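Local structure of putative fructose-bisphosphate aldolase (Coccidioides immitis, 3PM6) at residues H88-Q93 / S116-M121; G144-A149 / G184-A189; M55-P60 / K247-R252; D120-S125 / E148-R153. The protein is a putative class II fructose-bisphosphate aldolase, a zinc-binding protein with a TIM-barrel fold. One frame throughout, in Å; residues are numbered along the deposited sequence.

Contact 1 of 4, residues H88-Q93 / S116-M121; sequences HLDHAQ and SIMVDM. With ZN (zinc ion), chain S.
His91 and Asp120 meet through a nearly straight hydrogen bond: His91 ND1 lies 2.7 Å from Asp120 OD2, with 164° at the hydrogen. The oxygen sits in the plane of the imidazole and is met on the anti side, somewhat out of the carboxylate plane, while ring and carboxylate planes stand 56° apart. Since ND1 donates here, NE2 is left to bind the zinc ion, 2.1 Å away. Asp120 OD2 also accepts from Gln93 NE2 at 2.8 Å, this donor standing above the carboxylate plane on the face opposite to His91 ND1. Two bonds thus grip one oxygen and fix the rotation of the carboxylate, which makes Asp120 a second-shell residue that orients a metal ligand. Upstream, His88 ND1 and Ser116 OG share a hydrogen bond of 2.7 Å.

The backbones run nearly parallel. Leu89 N bonds to Ser116 O at 3.0 Å, and Met118 N to Leu89 O at 2.7 Å; a beta bulge then shifts the register by one before Asp120 N reaches Ala92 O. Met118, extended with CG anti to the backbone N, lays its sulfur over one face of the His91 ring, SD being 3.8 Å from the centroid and 27° off the normal, a Met-aromatic contact. On the other side of the sheet, Leu89 CD2 touches Ile117 CG2 at 4.1 Å.

His196 and His227 complete the zinc site. Strands 54-58 and 146-149 flank the pair in the barrel, and Leu89, Ala92 and Val119 pack outward against helices 95-103 and 126-141.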
loop_
_atom_site.group_PDB
_atom_site.type_symbol
_atom_site.label_atom_id
_atom_site.label_comp_id
_atom_site.label_asym_id
_atom_site.label_seq_id
_atom_site.Cartn_x
_atom_site.Cartn_y
_atom_site.Cartn_z
ATOM N N HIS A 88 7.959 4.968 11.034
ATOM C CA HIS A 88 7.712 5.930 12.104
ATOM C C HIS A 88 6.280 6.401 12.012
ATOM O O HIS A 88 5.812 6.775 10.927
ATOM C CB HIS A 88 8.655 7.111 11.887
ATOM C CG HIS A 88 8.580 8.169 12.941
ATOM N ND1 HIS A 88 9.028 7.972 14.231
ATOM C CD2 HIS A 88 8.157 9.455 12.876
ATOM C CE1 HIS A 88 8.883 9.096 14.914
ATOM N NE2 HIS A 88 8.383 10.018 14.104
ATOM N N LEU A 89 5.566 6.372 13.130
ATOM C CA LEU A 89 4.263 7.056 13.206
ATOM C C LEU A 89 4.438 8.520 13.555
ATOM O O LEU A 89 4.820 8.871 14.679
ATOM C CB LEU A 89 3.322 6.379 14.210
ATOM C CG LEU A 89 1.859 6.850 14.327
ATOM C CD1 LEU A 89 1.006 6.700 13.031
ATOM C CD2 LEU A 89 1.186 6.132 15.517
ATOM N N ASP A 90 4.141 9.401 12.600
ATOM C CA ASP A 90 4.337 10.851 12.842
ATOM C C ASP A 90 3.069 11.455 13.451
ATOM O O ASP A 90 1.959 10.968 13.178
ATOM C CB ASP A 90 4.691 11.503 11.491
ATOM C CG ASP A 90 5.148 12.944 11.598
ATOM O OD1 ASP A 90 5.617 13.404 12.678
ATOM O OD2 ASP A 90 5.022 13.636 10.558
ATOM N N HIS A 91 3.216 12.506 14.270
ATOM C CA HIS A 91 2.057 13.272 14.786
ATOM C C HIS A 91 0.911 12.433 15.328
ATOM O O HIS A 91 -0.247 12.646 15.007
ATOM C CB HIS A 91 1.593 14.289 13.737
ATOM C CG HIS A 91 2.647 15.312 13.487
ATOM N ND1 HIS A 91 3.143 16.092 14.507
ATOM C CD2 HIS A 91 3.413 15.575 12.404
ATOM C CE1 HIS A 91 4.126 16.837 14.047
ATOM N NE2 HIS A 91 4.312 16.537 12.779
ATOM N N ALA A 92 1.238 11.459 16.143
ATOM C CA ALA A 92 0.214 10.758 16.839
ATOM C C ALA A 92 -0.189 11.647 18.014
ATOM O O ALA A 92 0.593 11.815 18.950
ATOM C CB ALA A 92 0.760 9.410 17.302
ATOM N N GLN A 93 -1.387 12.223 17.959
ATOM C CA GLN A 93 -1.770 13.251 18.920
ATOM C C GLN A 93 -2.877 12.817 19.865
ATOM O O GLN A 93 -3.486 13.657 20.540
ATOM C CB GLN A 93 -2.142 14.570 18.209
ATOM C CG GLN A 93 -1.000 15.121 17.316
ATOM C CD GLN A 93 -1.379 16.440 16.633
ATOM O OE1 GLN A 93 -2.563 16.761 16.483
ATOM N NE2 GLN A 93 -0.367 17.206 16.216
ATOM N N SER A 116 9.289 3.308 15.564
ATOM C CA SER A 116 9.286 4.518 16.393
ATOM C C SER A 116 7.981 5.247 16.255
ATOM O O SER A 116 7.264 5.078 15.276
ATOM C CB SER A 116 10.455 5.458 16.053
ATOM O OG SER A 116 10.487 5.782 14.680
ATOM N N ILE A 117 7.638 6.058 17.241
ATOM C CA ILE A 117 6.333 6.714 17.186
ATOM C C ILE A 117 6.562 8.094 17.710
ATOM O O ILE A 117 7.302 8.272 18.663
ATOM C CB ILE A 117 5.322 5.964 18.092
ATOM C CG1 ILE A 117 5.020 4.562 17.541
ATOM C CG2 ILE A 117 4.035 6.806 18.368
ATOM C CD1 ILE A 117 4.013 3.741 18.442
ATOM N N MET A 118 5.937 9.082 17.088
ATOM C CA MET A 118 5.995 10.392 17.644
ATOM C C MET A 118 4.858 10.587 18.630
ATOM O O MET A 118 3.714 10.681 18.229
ATOM C CB MET A 118 5.981 11.497 16.560
ATOM C CG MET A 118 6.040 12.881 17.171
ATOM S SD MET A 118 5.700 14.200 15.976
ATOM C CE MET A 118 6.228 15.602 17.014
ATOM N N VAL A 119 5.183 10.673 19.917
ATOM C CA VAL A 119 4.170 10.952 20.956
ATOM C C VAL A 119 4.019 12.461 21.007
ATOM O O VAL A 119 4.758 13.138 21.723
ATOM C CB VAL A 119 4.592 10.385 22.356
ATOM C CG1 VAL A 119 3.499 10.605 23.355
ATOM C CG2 VAL A 119 4.958 8.890 22.236
ATOM N N ASP A 120 3.098 12.978 20.206
ATOM C CA ASP A 120 2.944 14.396 19.971
ATOM C C ASP A 120 1.795 14.903 20.836
ATOM O O ASP A 120 0.642 14.936 20.397
ATOM C CB ASP A 120 2.628 14.664 18.476
ATOM C CG ASP A 120 2.502 16.148 18.175
ATOM O OD1 ASP A 120 2.671 16.926 19.137
ATOM O OD2 ASP A 120 2.288 16.550 17.000
ATOM N N MET A 121 2.103 15.293 22.070
ATOM C CA MET A 121 1.073 15.830 22.973
ATOM C C MET A 121 1.115 17.361 23.057
ATOM O O MET A 121 0.695 17.966 24.056
ATOM C CB MET A 121 1.264 15.187 24.357
ATOM C CG MET A 121 1.144 13.624 24.310
ATOM S SD MET A 121 -0.546 13.088 23.934
ATOM C CE MET A 121 -0.325 12.022 22.515
HETATM ZN ZN ZN S . 5.680 17.633 11.610
#

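Contact 2 of 4, residues G144-A149 / G184-A189; sequences GIATEA and GINWLA
Trp187, Ala149 and Thr147 bury the largest areas of this contact between neighbouring parallel strands of the barrel. Trp187 is paired with Glu148, their CA atoms 4.4 Å apart, and both its N and its O are bonded to strand 146-149: Trp187 N donates to Thr147 O at 3.1 Å, in the carbonyl plane, and Trp187 O accepts from Ala149 N. The Glu148 and Trp187 side chains cross at about a right angle, carboxylate and indole planes 51° apart, with Glu148 OE1 near the ring plane at the edge, 3.8 Å from Trp187 CE3. Ala149 continues the pairing through its O, which receives Ala189 N at 2.9 Å, while its CB meets Ile185 CG2 at 3.5 Å on the face turned to helix 126-141.

Thr147 is bonded at both backbone ends. Its N donates to Asn186 OD1 at 3.0 Å, in the amide plane and on a lone pair; chi1 of -57° sets the Asn186 amide beside its own backbone N, within range of that donor. Thr147 O takes a second bond, from Asn186 N. A water joins Thr147 OG1 to Gly184 O.

Side-chain oxygen and water thus extend the pairing of this beta-alpha-beta unit beyond the regular bridges. Lys247 and the zinc ligand His227 satisfy the buried Glu148 carboxylate, tying the strand pair to the metal site.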
loop_
_atom_site.group_PDB
_atom_site.type_symbol
_atom_site.label_atom_id
_atom_site.label_comp_id
_atom_site.label_asym_id
_atom_site.label_seq_id
_atom_site.Cartn_x
_atom_site.Cartn_y
_atom_site.Cartn_z
ATOM N N GLY A 144 9.252 -2.402 22.585
ATOM C CA GLY A 144 10.408 -2.275 21.706
ATOM C C GLY A 144 10.460 -1.000 20.868
ATOM O O GLY A 144 11.296 -0.882 19.974
ATOM N N ILE A 145 9.596 -0.030 21.177
ATOM C CA ILE A 145 9.364 1.098 20.263
ATOM C C ILE A 145 10.036 2.395 20.743
ATOM O O ILE A 145 9.832 2.808 21.865
ATOM C CB ILE A 145 7.845 1.288 20.053
ATOM C CG1 ILE A 145 7.243 0.014 19.422
ATOM C CG2 ILE A 145 7.548 2.561 19.231
ATOM C CD1 ILE A 145 5.683 0.014 19.368
ATOM N N ALA A 146 10.861 2.993 19.887
ATOM C CA ALA A 146 11.496 4.266 20.164
ATOM C C ALA A 146 10.483 5.432 20.020
ATOM O O ALA A 146 9.433 5.275 19.390
ATOM C CB ALA A 146 12.657 4.461 19.212
ATOM N N THR A 147 10.776 6.587 20.607
ATOM C CA THR A 147 9.770 7.661 20.684
ATOM C C THR A 147 10.344 9.042 20.461
ATOM O O THR A 147 11.506 9.294 20.741
ATOM C CB THR A 147 8.999 7.702 22.028
ATOM O OG1 THR A 147 9.908 7.924 23.085
ATOM C CG2 THR A 147 8.236 6.434 22.297
ATOM N N GLU A 148 9.504 9.921 19.956
ATOM C CA GLU A 148 9.861 11.314 19.689
ATOM C C GLU A 148 8.775 12.090 20.374
ATOM O O GLU A 148 7.633 11.659 20.358
ATOM C CB GLU A 148 9.827 11.573 18.184
ATOM C CG GLU A 148 9.990 13.024 17.741
ATOM C CD GLU A 148 9.925 13.169 16.220
ATOM O OE1 GLU A 148 10.479 12.301 15.495
ATOM O OE2 GLU A 148 9.305 14.147 15.744
ATOM N N ALA A 149 9.127 13.232 20.956
ATOM C CA ALA A 149 8.175 14.112 21.584
ATOM C C ALA A 149 8.464 15.548 21.204
ATOM O O ALA A 149 9.536 15.856 20.668
ATOM C CB ALA A 149 8.209 13.934 23.095
ATOM N N GLY A 184 12.226 9.957 29.209
ATOM C CA GLY A 184 12.783 8.791 28.494
ATOM C C GLY A 184 12.568 8.738 26.976
ATOM O O GLY A 184 12.832 7.707 26.329
ATOM N N ILE A 185 12.086 9.832 26.391
ATOM C CA ILE A 185 11.991 9.923 24.910
ATOM C C ILE A 185 13.351 9.729 24.295
ATOM O O ILE A 185 14.332 9.947 24.958
ATOM C CB ILE A 185 11.551 11.306 24.450
ATOM C CG1 ILE A 185 12.574 12.310 24.949
ATOM C CG2 ILE A 185 10.152 11.573 24.893
ATOM C CD1 ILE A 185 12.121 13.708 24.927
ATOM N N ASN A 186 13.423 9.336 23.025
ATOM C CA ASN A 186 14.711 9.215 22.351
ATOM C C ASN A 186 15.036 10.449 21.532
ATOM O O ASN A 186 16.193 10.866 21.490
ATOM C CB ASN A 186 14.724 7.998 21.453
ATOM C CG ASN A 186 14.415 6.718 22.219
ATOM O OD1 ASN A 186 13.301 6.158 22.116
ATOM N ND2 ASN A 186 15.388 6.261 23.021
ATOM N N TRP A 187 14.018 11.025 20.883
ATOM C CA TRP A 187 14.187 12.193 20.002
ATOM C C TRP A 187 13.257 13.338 20.392
ATOM O O TRP A 187 12.203 13.104 20.945
ATOM C CB TRP A 187 13.917 11.798 18.549
ATOM C CG TRP A 187 14.564 10.497 18.134
ATOM C CD1 TRP A 187 15.785 10.021 18.523
ATOM C CD2 TRP A 187 14.045 9.540 17.200
ATOM N NE1 TRP A 187 16.036 8.797 17.923
ATOM C CE2 TRP A 187 14.978 8.482 17.114
ATOM C CE3 TRP A 187 12.874 9.464 16.447
ATOM C CZ2 TRP A 187 14.788 7.392 16.286
ATOM C CZ3 TRP A 187 12.676 8.364 15.630
ATOM C CH2 TRP A 187 13.629 7.343 15.558
ATOM N N LEU A 188 13.669 14.572 20.107
ATOM C CA LEU A 188 12.916 15.779 20.420
ATOM C C LEU A 188 12.687 16.579 19.145
ATOM O O LEU A 188 13.593 16.705 18.342
ATOM C CB LEU A 188 13.693 16.667 21.413
ATOM C CG LEU A 188 13.620 16.394 22.926
ATOM C CD1 LEU A 188 14.345 17.465 23.709
ATOM C CD2 LEU A 188 12.163 16.331 23.399
ATOM N N ALA A 189 11.469 17.102 18.976
ATOM C CA ALA A 189 11.079 17.943 17.847
ATOM C C ALA A 189 10.939 19.349 18.380
ATOM O O ALA A 189 9.904 19.692 18.958
ATOM C CB ALA A 189 9.740 17.470 17.277
HETATM O O HOH W 1 11.655 5.975 24.424
#

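Contact 3 of 4, residues M55-P60 / K247-R252; sequences MILLFP and KVNVNR
Met55, Leu57 and Phe59 face Lys247, Asn249 and Asn251 across the interior of a TIM barrel, side chain against side chain. Strands 54-58 and 245-250 are not neighbours in the sheet: strand 29-33 lies between them. Their short axes accordingly stay 8.9 Å apart at closest and diverge by 47°, and no hydrogen bond joins the two segments.

Met55 and Lys247 cross at about a right angle, the thioether SD resting 3.7 Å from Lys247 CE, on the apolar part of the lysine chain. Lys247 runs extended until its last torsion, where chi4 of -89° turns the ammonium aside to Asn249 OD1. That bond uses a lone pair in the plane of the amide, and NZ also forms a salt bridge with Glu148, so the lysine's charge is met inside the barrel by two acceptors.

The Asn249 side chain lies across that of Leu57, again at roughly a right angle. Leu57 CD2 is nearly equidistant from Asn249 CG and ND2, at 3.8 Å from each, so a methyl group presses on the amide. Asn249 is close to the zinc ion, about 4 Å from it at the nearest side-chain atom.

Phe59 and Asn251 pair obliquely beyond the strand ends, ring and amide planes 55° apart. The amide nitrogen is bonded to Tyr35 and Glu158, and Asn251 OD1 accepts from Asn255; Tyr35 also meets the Phe59 ring. Toward Phe59 itself the nitrogen stands at the ring's edge, near its plane, with Asn251 ND2 3.8 Å from Phe59 CZ.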
loop_
_atom_site.group_PDB
_atom_site.type_symbol
_atom_site.label_atom_id
_atom_site.label_comp_id
_atom_site.label_asym_id
_atom_site.label_seq_id
_atom_site.Cartn_x
_atom_site.Cartn_y
_atom_site.Cartn_z
ATOM N N MET A 55 13.504 7.062 6.432
ATOM C CA MET A 55 12.422 6.594 7.264
ATOM C C MET A 55 11.140 6.820 6.503
ATOM O O MET A 55 10.977 7.832 5.806
ATOM C CB MET A 55 12.398 7.328 8.617
ATOM C CG MET A 55 13.534 6.955 9.551
ATOM S SD MET A 55 13.463 7.867 11.156
ATOM C CE MET A 55 14.803 7.007 12.005
ATOM N N ILE A 56 10.227 5.881 6.636
ATOM C CA ILE A 56 8.900 6.039 6.045
ATOM C C ILE A 56 7.999 6.530 7.211
ATOM O O ILE A 56 7.956 5.900 8.276
ATOM C CB ILE A 56 8.387 4.680 5.444
ATOM C CG1 ILE A 56 9.285 4.186 4.291
ATOM C CG2 ILE A 56 6.917 4.744 5.041
ATOM C CD1 ILE A 56 8.930 2.810 3.815
ATOM N N LEU A 57 7.326 7.668 7.015
ATOM C CA LEU A 57 6.415 8.176 8.033
ATOM C C LEU A 57 4.963 7.959 7.654
ATOM O O LEU A 57 4.562 8.276 6.547
ATOM C CB LEU A 57 6.687 9.666 8.319
ATOM C CG LEU A 57 7.807 9.914 9.330
ATOM C CD1 LEU A 57 9.151 9.252 8.840
ATOM C CD2 LEU A 57 8.016 11.402 9.535
ATOM N N LEU A 58 4.166 7.410 8.565
ATOM C CA LEU A 58 2.729 7.313 8.334
ATOM C C LEU A 58 2.017 8.192 9.362
ATOM O O LEU A 58 2.558 8.409 10.446
ATOM C CB LEU A 58 2.262 5.854 8.439
ATOM C CG LEU A 58 2.725 4.900 7.318
ATOM C CD1 LEU A 58 2.360 3.501 7.760
ATOM C CD2 LEU A 58 2.023 5.226 5.953
ATOM N N PHE A 59 0.823 8.717 9.020
ATOM C CA PHE A 59 0.007 9.461 9.985
ATOM C C PHE A 59 -0.987 8.505 10.637
ATOM O O PHE A 59 -1.164 7.370 10.145
ATOM C CB PHE A 59 -0.734 10.632 9.319
ATOM C CG PHE A 59 0.173 11.682 8.776
ATOM C CD1 PHE A 59 1.107 12.331 9.599
ATOM C CD2 PHE A 59 0.129 12.025 7.443
ATOM C CE1 PHE A 59 1.970 13.289 9.081
ATOM C CE2 PHE A 59 0.996 13.013 6.938
ATOM C CZ PHE A 59 1.901 13.635 7.765
ATOM N N PRO A 60 -1.633 8.926 11.759
ATOM C CA PRO A 60 -2.677 8.052 12.313
ATOM C C PRO A 60 -3.757 7.700 11.298
ATOM O O PRO A 60 -4.390 6.636 11.387
ATOM C CB PRO A 60 -3.272 8.904 13.472
ATOM C CG PRO A 60 -2.096 9.702 13.983
ATOM C CD PRO A 60 -1.097 9.840 12.787
ATOM N N LYS A 247 17.327 14.230 12.088
ATOM C CA LYS A 247 16.182 13.677 11.379
ATOM C C LYS A 247 15.433 14.856 10.795
ATOM O O LYS A 247 15.075 15.807 11.527
ATOM C CB LYS A 247 15.287 12.887 12.341
ATOM C CG LYS A 247 13.992 12.279 11.723
ATOM C CD LYS A 247 13.284 11.407 12.778
ATOM C CE LYS A 247 11.901 10.933 12.374
ATOM N NZ LYS A 247 10.834 11.905 12.766
ATOM N N VAL A 248 15.211 14.799 9.476
ATOM C CA VAL A 248 14.451 15.825 8.752
ATOM C C VAL A 248 13.160 15.241 8.166
ATOM O O VAL A 248 13.198 14.348 7.287
ATOM C CB VAL A 248 15.319 16.435 7.615
ATOM C CG1 VAL A 248 14.471 17.311 6.691
ATOM C CG2 VAL A 248 16.512 17.192 8.198
ATOM N N ASN A 249 12.020 15.766 8.645
ATOM C CA ASN A 249 10.699 15.386 8.191
ATOM C C ASN A 249 10.267 16.192 6.980
ATOM O O ASN A 249 10.370 17.434 6.972
ATOM C CB ASN A 249 9.632 15.627 9.294
ATOM C CG ASN A 249 9.768 14.645 10.460
ATOM O OD1 ASN A 249 10.765 13.920 10.564
ATOM N ND2 ASN A 249 8.770 14.610 11.325
ATOM N N VAL A 250 9.650 15.487 6.041
ATOM C CA VAL A 250 9.220 16.062 4.794
ATOM C C VAL A 250 7.843 15.544 4.480
ATOM O O VAL A 250 7.546 14.388 4.725
ATOM C CB VAL A 250 10.165 15.621 3.655
ATOM C CG1 VAL A 250 9.753 16.252 2.354
ATOM C CG2 VAL A 250 11.595 16.022 3.989
ATOM N N ASN A 251 7.008 16.392 3.908
ATOM C CA ASN A 251 5.697 15.950 3.454
ATOM C C ASN A 251 5.340 16.485 2.045
ATOM O O ASN A 251 5.556 15.790 1.033
ATOM C CB ASN A 251 4.612 16.300 4.504
ATOM C CG ASN A 251 3.245 15.800 4.092
ATOM O OD1 ASN A 251 3.132 15.139 3.064
ATOM N ND2 ASN A 251 2.196 16.115 4.870
ATOM N N ARG A 252 4.779 17.697 2.010
ATOM C CA ARG A 252 4.358 18.390 0.784
ATOM C C ARG A 252 5.420 18.409 -0.333
ATOM O O ARG A 252 5.075 18.249 -1.522
ATOM C CB ARG A 252 3.942 19.832 1.097
#

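Contact 4 of 4, residues D120-S125 / E148-R153; sequences DMSHFS and EAEPGR
Arg153 leaves its backbone with CG anti to N, runs straight through chi2, and bends at chi3 (-63°), a course that carries the guanidinium to the carbonyls of the turn 121-124. Arg153 NE points at Ser122 O, 2.7 Å away and almost straight at 170°. Arg153 NH2 reaches Phe124 O at 3.1 Å, less directly, since it stands above that carbonyl plane. Both oxygens lie in the guanidinium plane, at its edge, so one flat group spans two peptide carbonyls of a type I beta turn; NH1 turns to Glu168 O.

Ser122 also packs against the other segment through CB, which lies close to both Gly152 O (3.1 Å) and Glu150 OE2 (3.2 Å). Its own OG bonds at 2.8 Å to the syn lone pair of Asp120 OD1, which takes Ser122 N as well in an Asx turn. Glu150 lies alongside Asp120, pointing the same way, their carboxylates 36° apart in plane and Asp120 OD1 3.8 Å from Glu150 OE1. A water within hydrogen-bonding distance of both Asp120 OD2 and Glu150 OE1 bridges them, and another accepts from Met121 N and Glu150 N.

These loops follow strands 116-119 and 146-149 at the zinc-bearing end of the barrel. The two close carboxylates are set among donors: His91 ND1 at Asp120 OD2, Ser122 at Asp120 OD1 and Ile154 N at Glu150 OE2, which probably ease their mutual repulsion.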
loop_
_atom_site.group_PDB
_atom_site.type_symbol
_atom_site.label_atom_id
_atom_site.label_comp_id
_atom_site.label_asym_id
_atom_site.label_seq_id
_atom_site.Cartn_x
_atom_site.Cartn_y
_atom_site.Cartn_z
ATOM N N ASP A 120 3.098 12.978 20.206
ATOM C CA ASP A 120 2.944 14.396 19.971
ATOM C C ASP A 120 1.795 14.903 20.836
ATOM O O ASP A 120 0.642 14.936 20.397
ATOM C CB ASP A 120 2.628 14.664 18.476
ATOM C CG ASP A 120 2.502 16.148 18.175
ATOM O OD1 ASP A 120 2.671 16.926 19.137
ATOM O OD2 ASP A 120 2.288 16.550 17.000
ATOM N N MET A 121 2.103 15.293 22.070
ATOM C CA MET A 121 1.073 15.830 22.973
ATOM C C MET A 121 1.115 17.361 23.057
ATOM O O MET A 121 0.695 17.966 24.056
ATOM C CB MET A 121 1.264 15.187 24.357
ATOM C CG MET A 121 1.144 13.624 24.310
ATOM S SD MET A 121 -0.546 13.088 23.934
ATOM C CE MET A 121 -0.325 12.022 22.515
ATOM N N SER A 122 1.626 17.987 21.988
ATOM C CA SER A 122 1.952 19.415 21.999
ATOM C C SER A 122 0.714 20.297 22.015
ATOM O O SER A 122 0.797 21.487 22.323
ATOM C CB SER A 122 2.813 19.767 20.763
ATOM O OG SER A 122 2.025 19.649 19.580
ATOM N N HIS A 123 -0.434 19.719 21.666
ATOM C CA HIS A 123 -1.692 20.443 21.725
ATOM C C HIS A 123 -2.225 20.681 23.140
ATOM O O HIS A 123 -3.075 21.556 23.340
ATOM C CB HIS A 123 -2.751 19.756 20.867
ATOM C CG HIS A 123 -2.530 19.930 19.393
ATOM N ND1 HIS A 123 -3.565 20.125 18.507
ATOM C CD2 HIS A 123 -1.397 19.955 18.657
ATOM C CE1 HIS A 123 -3.079 20.225 17.279
ATOM N NE2 HIS A 123 -1.766 20.133 17.343
ATOM N N PHE A 124 -1.722 19.914 24.105
ATOM C CA PHE A 124 -2.117 20.048 25.502
ATOM C C PHE A 124 -1.199 21.049 26.186
ATOM O O PHE A 124 -0.178 21.455 25.607
ATOM C CB PHE A 124 -2.093 18.659 26.204
ATOM C CG PHE A 124 -3.028 17.653 25.580
ATOM C CD1 PHE A 124 -4.411 17.774 25.731
ATOM C CD2 PHE A 124 -2.524 16.611 24.790
ATOM C CE1 PHE A 124 -5.292 16.862 25.117
ATOM C CE2 PHE A 124 -3.381 15.683 24.163
ATOM C CZ PHE A 124 -4.769 15.801 24.320
ATOM N N SER A 125 -1.562 21.461 27.407
ATOM C CA SER A 125 -0.700 22.334 28.225
ATOM C C SER A 125 0.607 21.606 28.414
ATOM O O SER A 125 0.660 20.349 28.312
ATOM C CB SER A 125 -1.344 22.632 29.596
ATOM O OG SER A 125 -1.484 21.460 30.389
ATOM N N GLU A 148 9.504 9.921 19.956
ATOM C CA GLU A 148 9.861 11.314 19.689
ATOM C C GLU A 148 8.775 12.090 20.374
ATOM O O GLU A 148 7.633 11.659 20.358
ATOM C CB GLU A 148 9.827 11.573 18.184
ATOM C CG GLU A 148 9.990 13.024 17.741
ATOM C CD GLU A 148 9.925 13.169 16.220
ATOM O OE1 GLU A 148 10.479 12.301 15.495
ATOM O OE2 GLU A 148 9.305 14.147 15.744
ATOM N N ALA A 149 9.127 13.232 20.956
ATOM C CA ALA A 149 8.175 14.112 21.584
ATOM C C ALA A 149 8.464 15.548 21.204
ATOM O O ALA A 149 9.536 15.856 20.668
ATOM C CB ALA A 149 8.209 13.934 23.095
ATOM N N GLU A 150 7.474 16.403 21.426
ATOM C CA GLU A 150 7.572 17.827 21.067
ATOM C C GLU A 150 7.532 18.741 22.292
ATOM O O GLU A 150 6.451 19.043 22.838
ATOM C CB GLU A 150 6.439 18.208 20.123
ATOM C CG GLU A 150 6.511 19.636 19.597
ATOM C CD GLU A 150 5.495 19.867 18.467
ATOM O OE1 GLU A 150 5.399 19.030 17.556
ATOM O OE2 GLU A 150 4.819 20.896 18.477
ATOM N N PRO A 151 8.700 19.238 22.710
ATOM C CA PRO A 151 8.750 20.087 23.914
ATOM C C PRO A 151 8.385 21.509 23.546
ATOM O O PRO A 151 9.191 22.430 23.729
ATOM C CB PRO A 151 10.218 20.012 24.327
ATOM C CG PRO A 151 10.956 19.727 23.073
ATOM C CD PRO A 151 10.017 19.099 22.078
ATOM N N GLY A 152 7.176 21.694 23.037
ATOM C CA GLY A 152 6.725 23.043 22.655
ATOM C C GLY A 152 5.483 22.861 21.831
ATOM O O GLY A 152 4.855 21.811 21.937
ATOM N N ARG A 153 5.119 23.866 21.040
ATOM C CA ARG A 153 3.986 23.758 20.117
ATOM C C ARG A 153 4.277 24.458 18.787
ATOM O O ARG A 153 4.247 25.691 18.701
ATOM C CB ARG A 153 2.705 24.337 20.720
ATOM C CG ARG A 153 1.447 23.931 19.926
ATOM C CD ARG A 153 0.211 24.574 20.554
ATOM N NE ARG A 153 0.057 24.050 21.912
ATOM C CZ ARG A 153 -0.287 24.774 22.974
ATOM N NH1 ARG A 153 -0.521 26.090 22.862
ATOM N NH2 ARG A 153 -0.407 24.169 24.154
HETATM O O HOH W 2 3.136 19.064 16.136
HETATM O O HOH W 3 5.023 15.708 22.946
#

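Overall arrangement
Contacts 1 and 2 are alternate strand pairs round one barrel, their centres 9 Å apart, linked where strands 116-119 and 146-149 meet through probable hydrogen bonds such as Val119 N to Glu148 O at 2.7 Å. Contact 4 continues from both, sharing Asp120 and Met121 with contact 1 and Glu148 and Ala149 with contact 2. Contact 3 crosses the interior instead, and its chain loop encloses all the others; its centre is about 17 Å from that of contact 4, yet Lys247 NZ reaches Glu148 OE1 at 2.8 Å. The zinc ion, bound by His91 of contact 1, has Asn249, Glu150 and Glu148 side chains within about 4, 6 and 7 Å.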